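Side-chain contacts in mannan endo-1,4-beta-mannosidase (Cryptopygus antarcticus, PDB 4OOU), which hydrolyses the backbone of beta-1,4-mannans and related galactomannans and glucomannans at internal linkages, releasing mainly short manno-oligosaccharides: residues A175-N180 against F276-T281; V240-W243 against T247-D250. All blocks are in the same frame, centred on the assembly; numbering follows the deposited sequence.

Interaction 1: A175-N180 against F276-T281; sequences AWEVLN and FYQMHT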
loop_
_atom_site.group_PDB
_atom_site.type_symbol
_atom_site.label_atom_id
_atom_site.label_comp_id
_atom_site.label_asym_id
_atom_site.label_seq_id
_atom_site.Cartn_x
_atom_site.Cartn_y
_atom_site.Cartn_z
ATOM N N ALA A 175 3.493 -6.635 -3.838
ATOM C CA ALA A 175 2.123 -6.141 -4.124
ATOM C C ALA A 175 2.086 -4.747 -4.744
ATOM O O ALA A 175 3.013 -3.931 -4.585
ATOM C CB ALA A 175 1.317 -6.130 -2.851
ATOM N N TRP A 176 0.994 -4.474 -5.445
ATOM C CA TRP A 176 0.727 -3.131 -5.967
ATOM C C TRP A 176 -0.352 -2.503 -5.116
ATOM O O TRP A 176 -1.330 -3.154 -4.772
ATOM C CB TRP A 176 0.225 -3.197 -7.408
ATOM C CG TRP A 176 1.098 -3.994 -8.309
ATOM C CD1 TRP A 176 1.230 -5.363 -8.342
ATOM C CD2 TRP A 176 1.979 -3.486 -9.294
ATOM N NE1 TRP A 176 2.148 -5.731 -9.289
ATOM C CE2 TRP A 176 2.629 -4.599 -9.890
ATOM C CE3 TRP A 176 2.307 -2.198 -9.724
ATOM C CZ2 TRP A 176 3.548 -4.458 -10.928
ATOM C CZ3 TRP A 176 3.223 -2.055 -10.729
ATOM C CH2 TRP A 176 3.829 -3.185 -11.336
ATOM N N GLU A 177 -0.190 -1.230 -4.792
ATOM C CA GLU A 177 -1.239 -0.489 -4.104
ATOM C C GLU A 177 -1.764 0.615 -4.998
ATOM O O GLU A 177 -1.049 1.536 -5.423
ATOM C CB GLU A 177 -0.730 0.081 -2.804
ATOM C CG GLU A 177 -1.768 0.857 -2.054
ATOM C CD GLU A 177 -1.327 1.247 -0.655
ATOM O OE1 GLU A 177 -0.367 0.634 -0.112
ATOM O OE2 GLU A 177 -1.968 2.193 -0.124
ATOM N N VAL A 178 -3.046 0.539 -5.266
ATOM C CA VAL A 178 -3.630 1.429 -6.244
ATOM C C VAL A 178 -3.587 2.839 -5.773
ATOM O O VAL A 178 -3.165 3.731 -6.497
ATOM C CB VAL A 178 -5.104 1.097 -6.527
ATOM C CG1 VAL A 178 -5.605 1.965 -7.663
ATOM C CG2 VAL A 178 -5.250 -0.363 -6.875
ATOM N N LEU A 179 -4.061 3.052 -4.558
ATOM C CA LEU A 179 -4.288 4.412 -4.093
ATOM C C LEU A 179 -4.096 4.443 -2.587
ATOM O O LEU A 179 -4.523 3.530 -1.886
ATOM C CB LEU A 179 -5.682 4.839 -4.494
ATOM C CG LEU A 179 -6.098 6.274 -4.177
ATOM C CD1 LEU A 179 -5.264 7.301 -4.948
ATOM C CD2 LEU A 179 -7.580 6.450 -4.475
ATOM N N ASN A 180 -3.398 5.464 -2.101
ATOM C CA ASN A 180 -3.077 5.583 -0.680
ATOM C C ASN A 180 -4.067 6.571 -0.043
ATOM O O ASN A 180 -4.286 7.671 -0.587
ATOM C CB ASN A 180 -1.649 6.104 -0.502
ATOM C CG ASN A 180 -1.366 6.591 0.935
ATOM O OD1 ASN A 180 -1.074 5.780 1.821
ATOM N ND2 ASN A 180 -1.470 7.902 1.170
ATOM N N PHE A 276 -5.588 -8.104 -0.213
ATOM C CA PHE A 276 -5.358 -7.875 1.199
ATOM C C PHE A 276 -5.771 -6.460 1.618
ATOM O O PHE A 276 -5.557 -5.485 0.898
ATOM C CB PHE A 276 -3.917 -8.231 1.627
ATOM C CG PHE A 276 -2.816 -7.281 1.174
ATOM C CD1 PHE A 276 -2.542 -6.108 1.861
ATOM C CD2 PHE A 276 -1.971 -7.624 0.135
ATOM C CE1 PHE A 276 -1.506 -5.261 1.469
ATOM C CE2 PHE A 276 -0.933 -6.788 -0.256
ATOM C CZ PHE A 276 -0.704 -5.603 0.417
ATOM N N TYR A 277 -6.415 -6.370 2.779
ATOM C CA TYR A 277 -6.805 -5.103 3.363
ATOM C C TYR A 277 -5.599 -4.451 4.029
ATOM O O TYR A 277 -4.536 -5.067 4.227
ATOM C CB TYR A 277 -7.879 -5.346 4.400
ATOM C CG TYR A 277 -9.149 -5.989 3.855
ATOM C CD1 TYR A 277 -10.066 -5.269 3.089
ATOM C CD2 TYR A 277 -9.469 -7.299 4.169
ATOM C CE1 TYR A 277 -11.230 -5.862 2.616
ATOM C CE2 TYR A 277 -10.640 -7.886 3.713
ATOM C CZ TYR A 277 -11.507 -7.174 2.931
ATOM O OH TYR A 277 -12.655 -7.808 2.500
ATOM N N GLN A 278 -5.767 -3.191 4.381
ATOM C CA GLN A 278 -4.672 -2.411 4.911
ATOM C C GLN A 278 -5.219 -1.197 5.603
ATOM O O GLN A 278 -5.851 -0.338 4.977
ATOM C CB GLN A 278 -3.745 -1.970 3.792
ATOM C CG GLN A 278 -2.368 -1.447 4.222
ATOM C CD GLN A 278 -1.687 -0.603 3.157
ATOM O OE1 GLN A 278 -1.132 0.472 3.467
ATOM N NE2 GLN A 278 -1.738 -1.061 1.897
ATOM N N MET A 279 -4.990 -1.129 6.906
ATOM C CA MET A 279 -5.329 0.068 7.651
ATOM C C MET A 279 -4.051 0.793 8.044
ATOM O O MET A 279 -2.985 0.189 8.151
ATOM C CB MET A 279 -6.143 -0.314 8.871
ATOM C CG MET A 279 -7.453 -1.024 8.555
ATOM S SD MET A 279 -8.107 -1.953 9.957
ATOM C CE MET A 279 -9.608 -2.609 9.232
ATOM N N HIS A 280 -4.149 2.100 8.171
ATOM C CA HIS A 280 -3.073 2.914 8.736
ATOM C C HIS A 280 -3.533 3.406 10.078
ATOM O O HIS A 280 -4.694 3.572 10.238
ATOM C CB HIS A 280 -2.828 4.143 7.882
ATOM C CG HIS A 280 -2.409 3.836 6.490
ATOM N ND1 HIS A 280 -2.405 4.784 5.498
ATOM C CD2 HIS A 280 -1.990 2.688 5.923
ATOM C CE1 HIS A 280 -1.972 4.240 4.379
ATOM N NE2 HIS A 280 -1.722 2.965 4.609
ATOM N N THR A 281 -2.648 3.696 11.031
ATOM C CA THR A 281 -3.136 4.092 12.347
ATOM C C THR A 281 -2.197 5.020 13.121
ATOM O O THR A 281 -0.994 4.770 13.250
ATOM C CB THR A 281 -3.547 2.849 13.179
ATOM O OG1 THR A 281 -4.384 3.247 14.279
ATOM C CG2 THR A 281 -2.333 2.096 13.654
#

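Interaction 2: V240-W243 against T247-D250; sequences VGSW and TQTD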
loop_
_atom_site.group_PDB
_atom_site.type_symbol
_atom_site.label_atom_id
_atom_site.label_comp_id
_atom_site.label_asym_id
_atom_site.label_seq_id
_atom_site.Cartn_x
_atom_site.Cartn_y
_atom_site.Cartn_z
ATOM N N VAL A 240 -5.135 -1.480 -1.119
ATOM C CA VAL A 240 -5.469 -0.111 -0.961
ATOM C C VAL A 240 -5.245 0.143 0.547
ATOM O O VAL A 240 -5.636 -0.687 1.377
ATOM C CB VAL A 240 -6.940 0.127 -1.322
ATOM C CG1 VAL A 240 -7.394 1.519 -0.902
ATOM C CG2 VAL A 240 -7.146 -0.078 -2.811
ATOM N N GLY A 241 -4.596 1.253 0.887
ATOM C CA GLY A 241 -4.249 1.552 2.280
ATOM C C GLY A 241 -5.121 2.681 2.815
ATOM O O GLY A 241 -4.887 3.853 2.511
ATOM N N SER A 242 -6.150 2.328 3.570
ATOM C CA SER A 242 -7.009 3.357 4.143
ATOM C C SER A 242 -6.337 4.121 5.254
ATOM O O SER A 242 -5.428 3.610 5.932
ATOM C CB SER A 242 -8.319 2.782 4.647
ATOM O OG SER A 242 -9.173 2.570 3.532
ATOM N N TRP A 243 -6.806 5.347 5.447
ATOM C CA TRP A 243 -6.224 6.219 6.474
ATOM C C TRP A 243 -6.480 5.750 7.891
ATOM O O TRP A 243 -5.741 6.119 8.771
ATOM C CB TRP A 243 -6.652 7.674 6.257
ATOM C CG TRP A 243 -7.478 8.372 7.256
ATOM C CD1 TRP A 243 -7.059 9.370 8.119
ATOM C CD2 TRP A 243 -8.896 8.289 7.403
ATOM N NE1 TRP A 243 -8.144 9.875 8.817
ATOM C CE2 TRP A 243 -9.277 9.236 8.394
ATOM C CE3 TRP A 243 -9.884 7.508 6.803
ATOM C CZ2 TRP A 243 -10.590 9.402 8.801
ATOM C CZ3 TRP A 243 -11.202 7.669 7.223
ATOM C CH2 TRP A 243 -11.538 8.614 8.221
ATOM N N THR A 247 -12.964 2.352 7.628
ATOM C CA THR A 247 -13.408 2.180 6.282
ATOM C C THR A 247 -13.005 0.817 5.734
ATOM O O THR A 247 -13.217 0.520 4.556
ATOM C CB THR A 247 -12.884 3.372 5.481
ATOM O OG1 THR A 247 -13.629 3.512 4.287
ATOM C CG2 THR A 247 -11.480 3.213 5.146
ATOM N N GLN A 248 -12.457 -0.045 6.586
ATOM C CA GLN A 248 -12.083 -1.389 6.133
ATOM C C GLN A 248 -12.508 -2.495 7.104
ATOM O O GLN A 248 -11.958 -3.607 7.107
ATOM C CB GLN A 248 -10.587 -1.464 5.754
ATOM C CG GLN A 248 -10.321 -1.022 4.310
ATOM C CD GLN A 248 -8.907 -1.289 3.847
ATOM O OE1 GLN A 248 -8.302 -2.292 4.216
ATOM N NE2 GLN A 248 -8.369 -0.394 3.025
ATOM N N THR A 249 -13.543 -2.202 7.882
ATOM C CA THR A 249 -14.215 -3.232 8.661
ATOM C C THR A 249 -15.723 -2.998 8.650
ATOM O O THR A 249 -16.187 -1.844 8.677
ATOM C CB THR A 249 -13.704 -3.216 10.100
ATOM O OG1 THR A 249 -14.208 -4.364 10.810
ATOM C CG2 THR A 249 -14.100 -1.890 10.785
ATOM N N ASP A 250 -16.498 -4.077 8.625
ATOM C CA ASP A 250 -17.944 -3.930 8.868
ATOM C C ASP A 250 -18.277 -3.968 10.358
ATOM O O ASP A 250 -19.409 -3.664 10.767
ATOM C CB ASP A 250 -18.735 -4.953 8.067
ATOM C CG ASP A 250 -18.749 -4.607 6.626
ATOM O OD1 ASP A 250 -19.137 -3.469 6.315
ATOM O OD2 ASP A 250 -18.322 -5.431 5.802
#

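Interaction 1: A175-N180 against F276-T281
Residues 175-180 and 276-281 run in roughly the same direction, 38° apart end to end, and their backbones stay well separated, Glu177 CA lying 9.8 Å from Gln278 CA, while the side chains bridge the gap. At the start of both segments Ala175 CB meets the rim of the Phe276 ring, 3.5 Å from CE2 and in the plane of the ring; Phe30 adds an edge-to-face partner to the same ring. At mid-contact Gln278 NE2 donates to Glu177 OE1 at 3.0 Å. The bond is nearly straight, but its approach is uneven: the acceptor lies in the plane of the amide, whereas the donor comes down from above the carboxylate, 70° out of its plane. Glu177 reaches this far because its chain is fully extended, with CG opposite the backbone N (chi1 180°). Its other oxygen, OE2, forms a salt bridge with Arg81. The second end of the Gln278 amide accepts from His280 NE2, with OE1 2.8 Å away in the plane of the imidazole. Towards the far end Asn180 OD1 lies at the rim of that imidazole, 3.1 Å from His280 CE1. Arg81 hydrogen-bonds the same oxygen, and Glu181 hydrogen-bonds His280 ND1, so both ring nitrogens of the buried imidazole have polar partners. Asn180, a substrate-binding residue, immediately precedes Glu181, the probable proton donor, and His280 also touches Glu312, the probable nucleophile. This polar network crosses the inside of the (beta/alpha)8 barrel between its fourth and sixth strands and runs into the active site of this family 5 glycoside hydrolase.

Interaction 2: V240-W243 against T247-D250
Gln248 NE2 reaches across from the loop to two acceptors on residues 240-243. The more secure bond runs from Gln248 NE2 to the main-chain Val240 O at 3.2 Å and is close to straight. Val240 O lies almost in the plane of the glutamine amide, but the donor stands well above the carbonyl plane, 55° out of it, and so does not follow a lone pair. The second bond goes to Ser242 OG, 3.1 Å from Gln248 NE2 and noticeably bent; it is doubtful in detail because the hydroxyl is modelled too close to a neighbouring methyl. Ser242 OG has another partner in Glu183, whose carboxylate also takes the main-chain N-H of Trp243. An extended chain beyond CG (chi2 -171°) carries the Gln248 amide to the end of the strand. Its other end is held as well: OE1 accepts from the main-chain N of Gln278. The amide is therefore gripped at both ends, and turning it over would set its NH2 against an N-H and its oxygen against a carbonyl. With an alanine here, the whole amide is gone, and Val240 O and Gln278 N would probably both lose a mate, opening a gap between the loop and strands 238-241 and 277-281. Thr247 OG1 makes a weak hydrogen bond to His257. Beyond the strand end Trp243 turns its indole, which binds substrate, towards Trp208, the two ring planes inclined at about 40°. The contact is thus held by directional bonds of a neutral amide, which fasten the loop after the fifth barrel strand to main-chain groups of the fifth and sixth strands beside a substrate-binding tryptophan.

In the fold
Both contacts are buried, but interaction 1 lies near the middle of the chain, its centre about 3 Å from the chain centre, and interaction 2 about 11 Å out. They share barrel elements: strand 238-241, which carries the first segment of interaction 2, pairs in parallel with strand 173-177 of interaction 1. Gln278 belongs to both, its side chain serving interaction 1 and its backbone interaction 2, where its O is probably bonded to the N of Ser242. Along the sequence, interaction 2 is nested within the loop that interaction 1 closes. Their chemistry differs with place: acidic, imidazole and amide groups cross the barrel interior at 175-180/276-281, whereas at 240-243/247-250 one amide anchors a loop largely through main-chain groups.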